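Local coordinates for protein alpha-L-arabinosidase (Xanthomonas axonopodis pv. citri, PDB 6D25) that probably removes L-arabinofuranosyl side groups from arabinoxylans, as a trimeric family GH51 arabinofuranosidase that can cope with internal di-substitutions, at residues S264-T269 with V322-T327; V458-L463 with K503-A508; G135-M140 with A190-P195; A286-T291 with P417-G422. One frame throughout, in Å; residues are numbered along the deposited sequence.

From the N terminus, interaction 3 comes first, closing the chain between 135-140 and 190-195, where a helix meets the loop leading into strand 196-199. Interaction 1 opens at 264-269 and interaction 4 at 286-291, before 322-327 closes the former and 417-422 the latter, so these two cross. Interaction 1 joins neighbouring strands of the (beta/alpha)8 barrel; interaction 4 ties the helix connecting them, 285-312, to the C-terminal beta domain, and the two contacts touch through T269 and T291. Interaction 2 closes last, within that domain. Interactions 2 and 3 lie on opposite sides of the chain's centre, their own centres about 46 Å apart.

Interaction 1 of 4, residues S264-T269 with V322-T327; sequences SMHYYT and VDEWGT. With GOL (glycerol), chain G.
E324 is held between H266 and Y268 of strand 264-269. The hydroxyl of Y268 donates to E324 OE1 (OH to OE1 2.7 Å), arriving 47° above the carboxylate plane. The stem of E324 lies over one face of H266, with CG 3.7 Å from the ring centroid, and the carboxylate continues nearly parallel to the imidazole, CD standing above its rim. With CG beside the backbone N (chi1 -56°) and the chain extended beyond it, the acid group spans the distance from the imidazole to the tyrosine. At the edge of the H266 ring, NE2 makes a weak, bent hydrogen bond to D323 OD1 at 2.8 Å. A glycerol joins the cluster, its O2 donating to E324 OE1 at 2.9 Å and its O3 to Y268 OH at 2.7 Å.

Backbone bonds align the two chains behind this cluster. Y267 N bonds to E324 O (3.0 Å) and T269 N to G326 O (2.8 Å), while a water links Y267 O to G326 N. R95, from another barrel strand, forms a salt bridge with E324 OE2.

The end of the seventh barrel strand, where E324 lies, is where GH51 enzymes carry their catalytic nucleophile. Both carboxylate oxygens are gripped, and glycerol hydroxyls bind alongside, consistent with E324 lining a sugar-binding active site.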
loop_
_atom_site.group_PDB
_atom_site.type_symbol
_atom_site.label_atom_id
_atom_site.label_comp_id
_atom_site.label_asym_id
_atom_site.label_seq_id
_atom_site.Cartn_x
_atom_site.Cartn_y
_atom_site.Cartn_z
ATOM N N SER A 264 3.030 6.500 -19.995
ATOM C CA SER A 264 4.081 7.508 -20.100
ATOM C C SER A 264 5.437 6.849 -20.382
ATOM O O SER A 264 5.688 5.762 -19.957
ATOM C CB SER A 264 4.128 8.390 -18.901
ATOM O OG SER A 264 4.544 7.653 -17.785
ATOM N N MET A 265 6.265 7.500 -21.154
ATOM C CA MET A 265 7.658 7.138 -21.299
ATOM C C MET A 265 8.503 8.405 -21.115
ATOM O O MET A 265 8.025 9.489 -21.356
ATOM C CB MET A 265 7.946 6.498 -22.654
ATOM C CG MET A 265 7.766 7.370 -23.845
ATOM S SD MET A 265 8.572 6.603 -25.351
ATOM C CE MET A 265 10.281 7.067 -25.081
ATOM N N HIS A 266 9.725 8.226 -20.660
ATOM C CA HIS A 266 10.632 9.325 -20.325
ATOM C C HIS A 266 11.968 9.056 -21.020
ATOM O O HIS A 266 12.480 7.935 -20.895
ATOM C CB HIS A 266 10.886 9.427 -18.816
ATOM C CG HIS A 266 9.666 9.750 -18.028
ATOM N ND1 HIS A 266 9.619 9.701 -16.670
ATOM C CD2 HIS A 266 8.466 10.233 -18.395
ATOM C CE1 HIS A 266 8.446 10.092 -16.238
ATOM N NE2 HIS A 266 7.716 10.414 -17.269
ATOM N N TYR A 267 12.508 10.080 -21.720
ATOM C CA TYR A 267 13.864 9.984 -22.247
ATOM C C TYR A 267 14.488 11.375 -22.341
ATOM O O TYR A 267 14.040 12.210 -23.133
ATOM C CB TYR A 267 13.892 9.350 -23.639
ATOM C CG TYR A 267 15.279 9.301 -24.241
ATOM C CD1 TYR A 267 16.276 8.539 -23.649
ATOM C CD2 TYR A 267 15.614 10.055 -25.358
ATOM C CE1 TYR A 267 17.569 8.522 -24.133
ATOM C CE2 TYR A 267 16.905 10.051 -25.853
ATOM C CZ TYR A 267 17.891 9.282 -25.253
ATOM O OH TYR A 267 19.178 9.303 -25.748
ATOM N N TYR A 268 15.532 11.593 -21.554
ATOM C CA TYR A 268 16.320 12.808 -21.579
ATOM C C TYR A 268 17.530 12.631 -22.482
ATOM O O TYR A 268 18.143 11.562 -22.565
ATOM C CB TYR A 268 16.813 13.171 -20.180
ATOM C CG TYR A 268 15.726 13.668 -19.275
ATOM C CD1 TYR A 268 15.281 14.974 -19.362
ATOM C CD2 TYR A 268 15.103 12.829 -18.370
ATOM C CE1 TYR A 268 14.260 15.439 -18.549
ATOM C CE2 TYR A 268 14.059 13.285 -17.573
ATOM C CZ TYR A 268 13.643 14.600 -17.647
ATOM O OH TYR A 268 12.609 15.063 -16.860
ATOM N N THR A 269 17.880 13.751 -23.113
ATOM C CA THR A 269 19.057 13.840 -23.927
ATOM C C THR A 269 20.194 14.360 -23.037
ATOM O O THR A 269 20.189 15.545 -22.655
ATOM C CB THR A 269 18.785 14.746 -25.136
ATOM O OG1 THR A 269 17.735 14.174 -25.931
ATOM C CG2 THR A 269 20.009 14.969 -25.986
ATOM N N VAL A 322 4.899 10.830 -24.194
ATOM C CA VAL A 322 6.296 11.058 -23.895
ATOM C C VAL A 322 6.332 12.206 -22.901
ATOM O O VAL A 322 6.562 13.347 -23.317
ATOM C CB VAL A 322 7.112 11.376 -25.154
ATOM C CG1 VAL A 322 8.614 11.554 -24.850
ATOM C CG2 VAL A 322 6.934 10.287 -26.191
ATOM N N ASP A 323 6.110 11.953 -21.613
ATOM C CA ASP A 323 5.785 13.172 -20.829
ATOM C C ASP A 323 7.012 13.708 -20.088
ATOM O O ASP A 323 6.855 14.655 -19.329
ATOM C CB ASP A 323 4.530 13.012 -19.984
ATOM C CG ASP A 323 4.677 11.894 -19.001
ATOM O OD1 ASP A 323 5.761 11.290 -19.039
ATOM O OD2 ASP A 323 3.726 11.674 -18.222
ATOM N N GLU A 324 8.206 13.193 -20.397
ATOM C CA GLU A 324 9.453 13.950 -20.124
ATOM C C GLU A 324 10.428 13.682 -21.264
ATOM O O GLU A 324 10.744 12.533 -21.530
ATOM C CB GLU A 324 10.108 13.580 -18.778
ATOM C CG GLU A 324 9.171 13.747 -17.602
ATOM C CD GLU A 324 9.708 13.317 -16.244
ATOM O OE1 GLU A 324 10.929 13.091 -16.168
ATOM O OE2 GLU A 324 8.880 13.191 -15.295
ATOM N N TRP A 325 10.876 14.751 -21.910
ATOM C CA TRP A 325 11.958 14.718 -22.868
ATOM C C TRP A 325 12.677 16.073 -22.855
ATOM O O TRP A 325 12.155 17.030 -22.292
ATOM C CB TRP A 325 11.447 14.359 -24.267
ATOM C CG TRP A 325 10.560 15.396 -24.884
ATOM C CD1 TRP A 325 9.220 15.543 -24.675
ATOM C CD2 TRP A 325 10.931 16.423 -25.822
ATOM N NE1 TRP A 325 8.735 16.613 -25.378
ATOM C CE2 TRP A 325 9.751 17.151 -26.121
ATOM C CE3 TRP A 325 12.129 16.817 -26.424
ATOM C CZ2 TRP A 325 9.752 18.243 -26.993
ATOM C CZ3 TRP A 325 12.117 17.869 -27.311
ATOM C CH2 TRP A 325 10.949 18.580 -27.592
ATOM N N GLY A 326 13.824 16.111 -23.490
ATOM C CA GLY A 326 14.652 17.314 -23.587
ATOM C C GLY A 326 16.045 17.121 -23.040
ATOM O O GLY A 326 16.412 16.046 -22.600
ATOM N N THR A 327 16.837 18.192 -23.103
ATOM C CA THR A 327 18.222 18.141 -22.722
ATOM C C THR A 327 18.373 18.333 -21.214
ATOM O O THR A 327 17.652 19.071 -20.589
ATOM C CB THR A 327 19.040 19.190 -23.484
ATOM O OG1 THR A 327 18.461 20.490 -23.304
ATOM C CG2 THR A 327 19.109 18.857 -24.950
HETATM C C1 GOL G . 11.249 14.794 -12.749
HETATM O O1 GOL G . 11.065 15.374 -11.439
HETATM C C2 GOL G . 12.723 14.944 -13.225
HETATM O O2 GOL G . 12.921 14.005 -14.301
HETATM C C3 GOL G . 13.019 16.373 -13.687
HETATM O O3 GOL G . 12.245 16.827 -14.845
HETATM O O HOH W 1 15.126 13.784 -25.040
#

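Interaction 2 of 4, residues V458-L463 with K503-A508; sequences VQVEGL and KTVNVA
Backbone hydrogen bonds carry the pairing of V458 with V505. These two form an antiparallel hydrogen-bonded pair: V458 N donates to V505 O over 2.9 Å, almost straight at 175°, and V505 N returns a bond to V458 O at 2.8 Å. Two residues along, V460 N donates to K503 O at 2.8 Å, nearly in line with the carbonyl bond. Q459 and T504 sit between as a non-hydrogen-bonded pair, and T504 CA adds a CA-H...O contact to V458 O.

Charge comes in where the strand pairing ends. K503 NZ forms a salt bridge with E461 OE1, 3.2 Å away, approaching on the syn side and 24° out of the carboxylate plane. The lysine chain bends at chi3 (54°), which turns its end back over the opposite strand; CE passes V460 O and the Q459 amide on the way. The other oxygen of the same carboxylate, E461 OE2, accepts from Q459 NE2 at 3.1 Å, lying close to the amide plane of the glutamine. Each oxygen of the carboxylate thus has its own donor, an ammonium for OE1 and an amide for OE2, both from the same face of its plane.

Apolar contact belongs to the buried face, where V460 CG2 meets V505 CG2 at 3.8 Å.

Within the C-terminal beta domain, strand 454-461 lies between strand 504-509 and strand 29-36, bonding to G33 and L35 of the latter. Strand 498-501 flanks 504-509 on its other edge, and L519 of strand 513-519 packs on V505.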
loop_
_atom_site.group_PDB
_atom_site.type_symbol
_atom_site.label_atom_id
_atom_site.label_comp_id
_atom_site.label_asym_id
_atom_site.label_seq_id
_atom_site.Cartn_x
_atom_site.Cartn_y
_atom_site.Cartn_z
ATOM N N VAL A 458 13.220 18.605 -53.049
ATOM C CA VAL A 458 12.054 17.802 -52.666
ATOM C C VAL A 458 11.059 17.784 -53.833
ATOM O O VAL A 458 10.512 18.824 -54.233
ATOM C CB VAL A 458 11.375 18.365 -51.415
ATOM C CG1 VAL A 458 10.193 17.510 -51.012
ATOM C CG2 VAL A 458 12.354 18.543 -50.268
ATOM N N GLN A 459 10.830 16.577 -54.323
ATOM C CA GLN A 459 9.788 16.280 -55.306
ATOM C C GLN A 459 8.435 16.224 -54.557
ATOM O O GLN A 459 8.275 15.425 -53.643
ATOM C CB GLN A 459 10.153 14.948 -55.956
ATOM C CG GLN A 459 9.121 14.414 -56.932
ATOM C CD GLN A 459 9.211 15.092 -58.278
ATOM O OE1 GLN A 459 10.225 15.707 -58.635
ATOM N NE2 GLN A 459 8.129 14.966 -59.022
ATOM N N VAL A 460 7.482 17.055 -54.957
ATOM C CA VAL A 460 6.196 17.153 -54.284
ATOM C C VAL A 460 5.145 16.459 -55.154
ATOM O O VAL A 460 4.955 16.837 -56.289
ATOM C CB VAL A 460 5.803 18.614 -53.997
ATOM C CG1 VAL A 460 4.414 18.711 -53.345
ATOM C CG2 VAL A 460 6.849 19.316 -53.153
ATOM N N GLU A 461 4.466 15.461 -54.600
ATOM C CA GLU A 461 3.351 14.784 -55.262
ATOM C C GLU A 461 2.028 15.232 -54.623
ATOM O O GLU A 461 1.951 15.334 -53.392
ATOM C CB GLU A 461 3.501 13.273 -55.123
ATOM C CG GLU A 461 4.752 12.716 -55.795
ATOM C CD GLU A 461 4.846 12.925 -57.308
ATOM O OE1 GLU A 461 3.775 13.055 -57.947
ATOM O OE2 GLU A 461 5.983 13.009 -57.827
ATOM N N GLY A 462 1.022 15.487 -55.464
ATOM C CA GLY A 462 -0.332 15.709 -55.018
ATOM C C GLY A 462 -0.627 17.151 -54.645
ATOM O O GLY A 462 -1.601 17.428 -53.950
ATOM N N LEU A 463 0.179 18.094 -55.114
ATOM C CA LEU A 463 -0.054 19.507 -54.829
ATOM C C LEU A 463 0.594 20.351 -55.918
ATOM O O LEU A 463 1.810 20.362 -56.017
ATOM C CB LEU A 463 0.559 19.889 -53.487
ATOM C CG LEU A 463 0.442 21.363 -53.112
ATOM C CD1 LEU A 463 -1.007 21.737 -52.843
ATOM C CD2 LEU A 463 1.298 21.681 -51.908
ATOM N N LYS A 503 7.282 20.644 -60.003
ATOM C CA LYS A 503 6.871 19.891 -58.843
ATOM C C LYS A 503 7.992 19.829 -57.781
ATOM O O LYS A 503 7.891 19.044 -56.896
ATOM C CB LYS A 503 6.425 18.504 -59.295
ATOM C CG LYS A 503 5.150 18.541 -60.155
ATOM C CD LYS A 503 4.802 17.243 -60.808
ATOM C CE LYS A 503 4.721 16.112 -59.807
ATOM N NZ LYS A 503 4.523 14.808 -60.477
ATOM N N THR A 504 9.014 20.671 -57.860
ATOM C CA THR A 504 10.157 20.596 -56.954
ATOM C C THR A 504 10.184 21.815 -56.015
ATOM O O THR A 504 9.999 22.961 -56.475
ATOM C CB THR A 504 11.461 20.534 -57.763
ATOM O OG1 THR A 504 11.372 19.399 -58.611
ATOM C CG2 THR A 504 12.720 20.409 -56.936
ATOM N N VAL A 505 10.449 21.548 -54.726
ATOM C CA VAL A 505 10.874 22.586 -53.815
ATOM C C VAL A 505 12.395 22.468 -53.615
ATOM O O VAL A 505 12.892 21.434 -53.188
ATOM C CB VAL A 505 10.136 22.513 -52.461
ATOM C CG1 VAL A 505 10.606 23.594 -51.512
ATOM C CG2 VAL A 505 8.635 22.685 -52.633
ATOM N N ASN A 506 13.126 23.515 -53.952
ATOM C CA ASN A 506 14.592 23.517 -53.813
ATOM C C ASN A 506 14.930 24.434 -52.638
ATOM O O ASN A 506 14.437 25.563 -52.582
ATOM C CB ASN A 506 15.291 23.990 -55.104
ATOM C CG ASN A 506 16.809 24.092 -55.000
ATOM O OD1 ASN A 506 17.496 23.071 -55.164
ATOM N ND2 ASN A 506 17.350 25.311 -54.820
ATOM N N VAL A 507 15.766 23.945 -51.729
ATOM C CA VAL A 507 16.088 24.680 -50.515
ATOM C C VAL A 507 17.615 24.767 -50.369
ATOM O O VAL A 507 18.291 23.748 -50.308
ATOM C CB VAL A 507 15.480 23.991 -49.291
ATOM C CG1 VAL A 507 15.686 24.831 -48.032
ATOM C CG2 VAL A 507 14.007 23.676 -49.465
ATOM N N ALA A 508 18.130 25.971 -50.280
ATOM C CA ALA A 508 19.514 26.224 -49.836
ATOM C C ALA A 508 19.496 26.352 -48.306
ATOM O O ALA A 508 19.043 27.352 -47.735
ATOM C CB ALA A 508 20.074 27.455 -50.526
#

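Interaction 3 of 4, residues G135-M140 with A190-P195; sequences GTHEFM and APWQVP
T136, in the first turn of helix 136-146, touches the benzo end of W192, its CG2 lying 4.0 Å from W192 CZ3. H137 follows with a T-shaped (edge-to-face) pair: the indole drives its CH2 corner over the centre of the imidazole, CH2 coming within 3.5 Å of H137 ND1, with the ring planes at 84°. The NE2 of that imidazole has its own hydrogen bond, to the hydroxyl of Y170 in helix 161-172. One turn on, M140 takes a face of the same indole. Its CB stands 3.3 Å above the centroid of the five-membered ring, a close CH-pi contact, while SD lies farther above that face in a Met-aromatic contact at 5.2 Å. Bends at chi2 (-57°) and chi3 (-71°) fold the methionine back, bringing CE to Q193 O at 3.3 Å and against V194 CG2. The next residue, D141, accepts from W192 NE1, fixing the tryptophan's rotation.

Held by one edge, one face and its N-H, W192 fastens the loop before strand 196-199 onto helix 136-146, a buried contact in the outer layer of a (beta/alpha)8 barrel.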
loop_
_atom_site.group_PDB
_atom_site.type_symbol
_atom_site.label_atom_id
_atom_site.label_comp_id
_atom_site.label_asym_id
_atom_site.label_seq_id
_atom_site.Cartn_x
_atom_site.Cartn_y
_atom_site.Cartn_z
ATOM N N GLY A 135 -1.113 26.430 -5.499
ATOM C CA GLY A 135 -1.762 25.174 -5.265
ATOM C C GLY A 135 -2.826 24.894 -6.319
ATOM O O GLY A 135 -2.800 25.470 -7.415
ATOM N N THR A 136 -3.779 24.028 -5.976
ATOM C CA THR A 136 -4.797 23.586 -6.955
ATOM C C THR A 136 -5.496 24.777 -7.635
ATOM O O THR A 136 -5.619 24.816 -8.865
ATOM C CB THR A 136 -5.841 22.645 -6.325
ATOM O OG1 THR A 136 -5.207 21.418 -6.027
ATOM C CG2 THR A 136 -7.003 22.389 -7.254
ATOM N N HIS A 137 -6.003 25.729 -6.877
ATOM C CA HIS A 137 -6.763 26.794 -7.487
ATOM C C HIS A 137 -5.856 27.648 -8.379
ATOM O O HIS A 137 -6.288 28.092 -9.464
ATOM C CB HIS A 137 -7.444 27.679 -6.438
ATOM C CG HIS A 137 -8.614 27.024 -5.803
ATOM N ND1 HIS A 137 -9.880 27.520 -5.912
ATOM C CD2 HIS A 137 -8.694 25.915 -5.036
ATOM C CE1 HIS A 137 -10.697 26.758 -5.231
ATOM N NE2 HIS A 137 -10.023 25.745 -4.698
ATOM N N GLU A 138 -4.629 27.902 -7.910
ATOM C CA GLU A 138 -3.781 28.804 -8.647
ATOM C C GLU A 138 -3.375 28.137 -9.962
ATOM O O GLU A 138 -3.376 28.802 -11.014
ATOM C CB GLU A 138 -2.569 29.216 -7.791
ATOM C CG GLU A 138 -2.957 30.043 -6.577
ATOM C CD GLU A 138 -3.562 29.299 -5.390
ATOM O OE1 GLU A 138 -3.397 28.051 -5.288
ATOM O OE2 GLU A 138 -4.182 29.974 -4.569
ATOM N N PHE A 139 -3.033 26.830 -9.920
ATOM C CA PHE A 139 -2.686 26.149 -11.162
ATOM C C PHE A 139 -3.912 26.053 -12.092
ATOM O O PHE A 139 -3.818 26.365 -13.320
ATOM C CB PHE A 139 -2.104 24.761 -10.919
ATOM C CG PHE A 139 -1.890 24.002 -12.189
ATOM C CD1 PHE A 139 -0.889 24.375 -13.080
ATOM C CD2 PHE A 139 -2.737 22.976 -12.558
ATOM C CE1 PHE A 139 -0.713 23.706 -14.277
ATOM C CE2 PHE A 139 -2.548 22.300 -13.761
ATOM C CZ PHE A 139 -1.535 22.680 -14.609
ATOM N N MET A 140 -5.047 25.615 -11.565
ATOM C CA MET A 140 -6.171 25.366 -12.461
ATOM C C MET A 140 -6.675 26.675 -13.080
ATOM O O MET A 140 -7.024 26.705 -14.287
ATOM C CB MET A 140 -7.306 24.625 -11.742
ATOM C CG MET A 140 -6.936 23.219 -11.348
ATOM S SD MET A 140 -6.399 22.170 -12.744
ATOM C CE MET A 140 -7.984 21.966 -13.540
ATOM N N ALA A 190 -17.851 26.660 -10.234
ATOM C CA ALA A 190 -18.030 25.575 -11.215
ATOM C C ALA A 190 -16.845 24.610 -11.118
ATOM O O ALA A 190 -15.751 25.000 -10.767
ATOM C CB ALA A 190 -18.139 26.155 -12.620
ATOM N N PRO A 191 -17.070 23.357 -11.469
ATOM C CA PRO A 191 -15.944 22.448 -11.637
ATOM C C PRO A 191 -14.925 22.981 -12.665
ATOM O O PRO A 191 -15.290 23.744 -13.555
ATOM C CB PRO A 191 -16.542 21.164 -12.234
ATOM C CG PRO A 191 -17.995 21.235 -11.946
ATOM C CD PRO A 191 -18.337 22.715 -11.833
ATOM N N TRP A 192 -13.684 22.570 -12.532
ATOM C CA TRP A 192 -12.718 22.694 -13.599
ATOM C C TRP A 192 -12.762 21.422 -14.461
ATOM O O TRP A 192 -13.247 20.376 -14.046
ATOM C CB TRP A 192 -11.297 22.833 -13.058
ATOM C CG TRP A 192 -10.962 24.070 -12.282
ATOM C CD1 TRP A 192 -10.682 25.308 -12.777
ATOM C CD2 TRP A 192 -10.749 24.139 -10.865
ATOM N NE1 TRP A 192 -10.341 26.145 -11.757
ATOM C CE2 TRP A 192 -10.346 25.453 -10.570
ATOM C CE3 TRP A 192 -10.817 23.213 -9.827
ATOM C CZ2 TRP A 192 -10.041 25.872 -9.275
ATOM C CZ3 TRP A 192 -10.537 23.628 -8.544
ATOM C CH2 TRP A 192 -10.140 24.941 -8.273
ATOM N N GLN A 193 -12.194 21.517 -15.644
ATOM C CA GLN A 193 -11.947 20.369 -16.489
ATOM C C GLN A 193 -10.577 19.785 -16.145
ATOM O O GLN A 193 -9.577 20.517 -16.089
ATOM C CB GLN A 193 -11.980 20.780 -17.972
ATOM C CG GLN A 193 -13.287 21.435 -18.400
ATOM C CD GLN A 193 -14.472 20.500 -18.310
ATOM O OE1 GLN A 193 -14.459 19.425 -18.909
ATOM N NE2 GLN A 193 -15.480 20.899 -17.558
ATOM N N VAL A 194 -10.561 18.473 -15.921
ATOM C CA VAL A 194 -9.347 17.709 -15.676
ATOM C C VAL A 194 -9.264 16.576 -16.708
ATOM O O VAL A 194 -9.623 15.424 -16.428
ATOM C CB VAL A 194 -9.277 17.178 -14.231
ATOM C CG1 VAL A 194 -7.969 16.433 -14.001
ATOM C CG2 VAL A 194 -9.420 18.309 -13.208
ATOM N N PRO A 195 -8.760 16.899 -17.892
ATOM C CA PRO A 195 -8.854 15.924 -18.964
ATOM C C PRO A 195 -7.820 14.792 -18.886
ATOM O O PRO A 195 -8.095 13.711 -19.429
ATOM C CB PRO A 195 -8.673 16.712 -20.259
ATOM C CG PRO A 195 -7.890 17.930 -19.804
ATOM C CD PRO A 195 -8.484 18.238 -18.427
#

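Interaction 4 of 4, residues A286-T291 with P417-G422; sequences AAWIQT and PQYRHG
I289 and Y419 point at each other from opposite directions, the isoleucine's terminal methyl landing on the tyrosine ring. CD1 lies 3.8 Å from the ring centroid and 17° off its normal, displaced toward the CE2 rim (CD1 to CE2 3.6 Å). The fully extended isoleucine chain, CG1 anti to the backbone N (chi1 -163°) and CD1 continuing that line, lets the methyl, while over the ring, also touch the strand backbone and the next inward side chain, at 3.6 Å from Y419 O and 4.0 Å from H421 CB. W288 meets the same tyrosine at about a right angle, its CD1 3.5 Å from Y419 OH.

This is a helix-on-sheet interface between two domains: helix 285-312, which connects barrel strands 262-269 and 319-325, rests against strand 407-421 of the C-terminal beta domain, the local axes 9.2 Å apart. V426 of the adjacent strand 424-435 also lies against both I289 and Y419. The polar ends of both aromatic side chains have partners beyond the two segments: Y419 OH is bonded to E285 at the start of the helix, W288 NE1 to the carbonyl of L448.

Toward the more exposed margin, H421 sets the CD2 side of its ring near the backbone of A286, with CD2 3.7 Å from A286 N. A water there accepts from A286 N at 3.0 Å and also hydrogen-bonds H421 NE2, bridging helix and strand.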
loop_
_atom_site.group_PDB
_atom_site.type_symbol
_atom_site.label_atom_id
_atom_site.label_comp_id
_atom_site.label_asym_id
_atom_site.label_seq_id
_atom_site.Cartn_x
_atom_site.Cartn_y
_atom_site.Cartn_z
ATOM N N ALA A 286 32.316 18.207 -31.335
ATOM C CA ALA A 286 32.134 16.839 -30.777
ATOM C C ALA A 286 30.915 16.798 -29.834
ATOM O O ALA A 286 30.094 15.890 -29.933
ATOM C CB ALA A 286 33.401 16.384 -30.072
ATOM N N ALA A 287 30.782 17.798 -28.957
ATOM C CA ALA A 287 29.674 17.851 -28.018
ATOM C C ALA A 287 28.348 18.135 -28.742
ATOM O O ALA A 287 27.290 17.657 -28.327
ATOM C CB ALA A 287 29.943 18.901 -26.964
ATOM N N TRP A 288 28.414 18.936 -29.806
ATOM C CA TRP A 288 27.254 19.231 -30.675
ATOM C C TRP A 288 26.696 17.932 -31.259
ATOM O O TRP A 288 25.517 17.579 -31.038
ATOM C CB TRP A 288 27.693 20.205 -31.770
ATOM C CG TRP A 288 26.754 20.422 -32.911
ATOM C CD1 TRP A 288 26.769 19.754 -34.099
ATOM C CD2 TRP A 288 25.719 21.421 -33.014
ATOM N NE1 TRP A 288 25.804 20.249 -34.929
ATOM C CE2 TRP A 288 25.121 21.250 -34.285
ATOM C CE3 TRP A 288 25.211 22.406 -32.161
ATOM C CZ2 TRP A 288 24.069 22.053 -34.730
ATOM C CZ3 TRP A 288 24.166 23.202 -32.595
ATOM C CH2 TRP A 288 23.596 23.018 -33.869
ATOM N N ILE A 289 27.554 17.201 -31.988
ATOM C CA ILE A 289 27.051 16.026 -32.688
ATOM C C ILE A 289 26.659 14.941 -31.679
ATOM O O ILE A 289 25.688 14.215 -31.929
ATOM C CB ILE A 289 28.057 15.511 -33.737
ATOM C CG1 ILE A 289 27.353 14.568 -34.727
ATOM C CG2 ILE A 289 29.266 14.881 -33.067
ATOM C CD1 ILE A 289 28.212 14.129 -35.878
ATOM N N GLN A 290 27.371 14.831 -30.550
ATOM C CA GLN A 290 27.021 13.845 -29.534
ATOM C C GLN A 290 25.597 14.122 -28.995
ATOM O O GLN A 290 24.836 13.196 -28.782
ATOM C CB GLN A 290 28.027 13.808 -28.375
ATOM C CG GLN A 290 27.847 12.532 -27.527
ATOM C CD GLN A 290 27.984 12.582 -26.015
ATOM O OE1 GLN A 290 27.293 11.809 -25.306
ATOM N NE2 GLN A 290 28.903 13.430 -25.519
ATOM N N THR A 291 25.274 15.384 -28.757
ATOM C CA THR A 291 23.959 15.748 -28.257
ATOM C C THR A 291 22.865 15.361 -29.265
ATOM O O THR A 291 21.836 14.793 -28.898
ATOM C CB THR A 291 23.891 17.250 -27.941
ATOM O OG1 THR A 291 24.928 17.573 -27.027
ATOM C CG2 THR A 291 22.565 17.654 -27.367
ATOM N N PRO A 417 23.041 12.124 -47.006
ATOM C CA PRO A 417 24.284 11.573 -46.503
ATOM C C PRO A 417 24.316 11.707 -44.972
ATOM O O PRO A 417 23.492 12.445 -44.381
ATOM C CB PRO A 417 25.433 12.400 -47.103
ATOM C CG PRO A 417 24.765 13.434 -47.970
ATOM C CD PRO A 417 23.280 13.406 -47.675
ATOM N N GLN A 418 25.270 11.011 -44.360
ATOM C CA GLN A 418 25.548 11.214 -42.950
ATOM C C GLN A 418 26.443 12.435 -42.769
ATOM O O GLN A 418 27.306 12.737 -43.594
ATOM C CB GLN A 418 26.212 9.985 -42.333
ATOM C CG GLN A 418 25.342 8.733 -42.381
ATOM C CD GLN A 418 24.175 8.826 -41.430
ATOM O OE1 GLN A 418 24.332 8.763 -40.211
ATOM N NE2 GLN A 418 22.984 8.958 -41.970
ATOM N N TYR A 419 26.199 13.134 -41.667
ATOM C CA TYR A 419 27.127 14.086 -41.093
ATOM C C TYR A 419 27.990 13.331 -40.076
ATOM O O TYR A 419 27.435 12.738 -39.142
ATOM C CB TYR A 419 26.347 15.218 -40.424
ATOM C CG TYR A 419 27.084 16.057 -39.406
ATOM C CD1 TYR A 419 28.398 16.484 -39.607
ATOM C CD2 TYR A 419 26.434 16.484 -38.265
ATOM C CE1 TYR A 419 29.042 17.282 -38.674
ATOM C CE2 TYR A 419 27.057 17.274 -37.320
ATOM C CZ TYR A 419 28.360 17.694 -37.538
ATOM O OH TYR A 419 28.937 18.496 -36.597
ATOM N N ARG A 420 29.304 13.332 -40.283
ATOM C CA ARG A 420 30.205 12.564 -39.414
ATOM C C ARG A 420 31.226 13.517 -38.797
ATOM O O ARG A 420 31.769 14.374 -39.480
ATOM C CB ARG A 420 31.022 11.518 -40.185
ATOM C CG ARG A 420 30.218 10.669 -41.151
ATOM C CD ARG A 420 31.023 9.436 -41.595
ATOM N NE ARG A 420 30.134 8.355 -42.005
ATOM C CZ ARG A 420 29.670 8.197 -43.235
ATOM N NH1 ARG A 420 28.639 7.394 -43.467
ATOM N NH2 ARG A 420 30.220 8.898 -44.211
ATOM N N HIS A 421 31.484 13.339 -37.519
ATOM C CA HIS A 421 32.537 14.050 -36.843
ATOM C C HIS A 421 33.121 13.104 -35.807
ATOM O O HIS A 421 32.390 12.603 -34.966
ATOM C CB HIS A 421 32.016 15.354 -36.222
ATOM C CG HIS A 421 33.091 16.192 -35.633
ATOM N ND1 HIS A 421 33.931 16.960 -36.413
ATOM C CD2 HIS A 421 33.494 16.348 -34.356
ATOM C CE1 HIS A 421 34.814 17.572 -35.635
ATOM N NE2 HIS A 421 34.566 17.212 -34.371
ATOM N N GLY A 422 34.410 12.838 -35.922
ATOM C CA GLY A 422 35.042 11.780 -35.126
ATOM C C GLY A 422 34.358 10.442 -35.327
ATOM O O GLY A 422 34.129 10.053 -36.460
HETATM O O HOH W 2 35.255 18.709 -31.856
#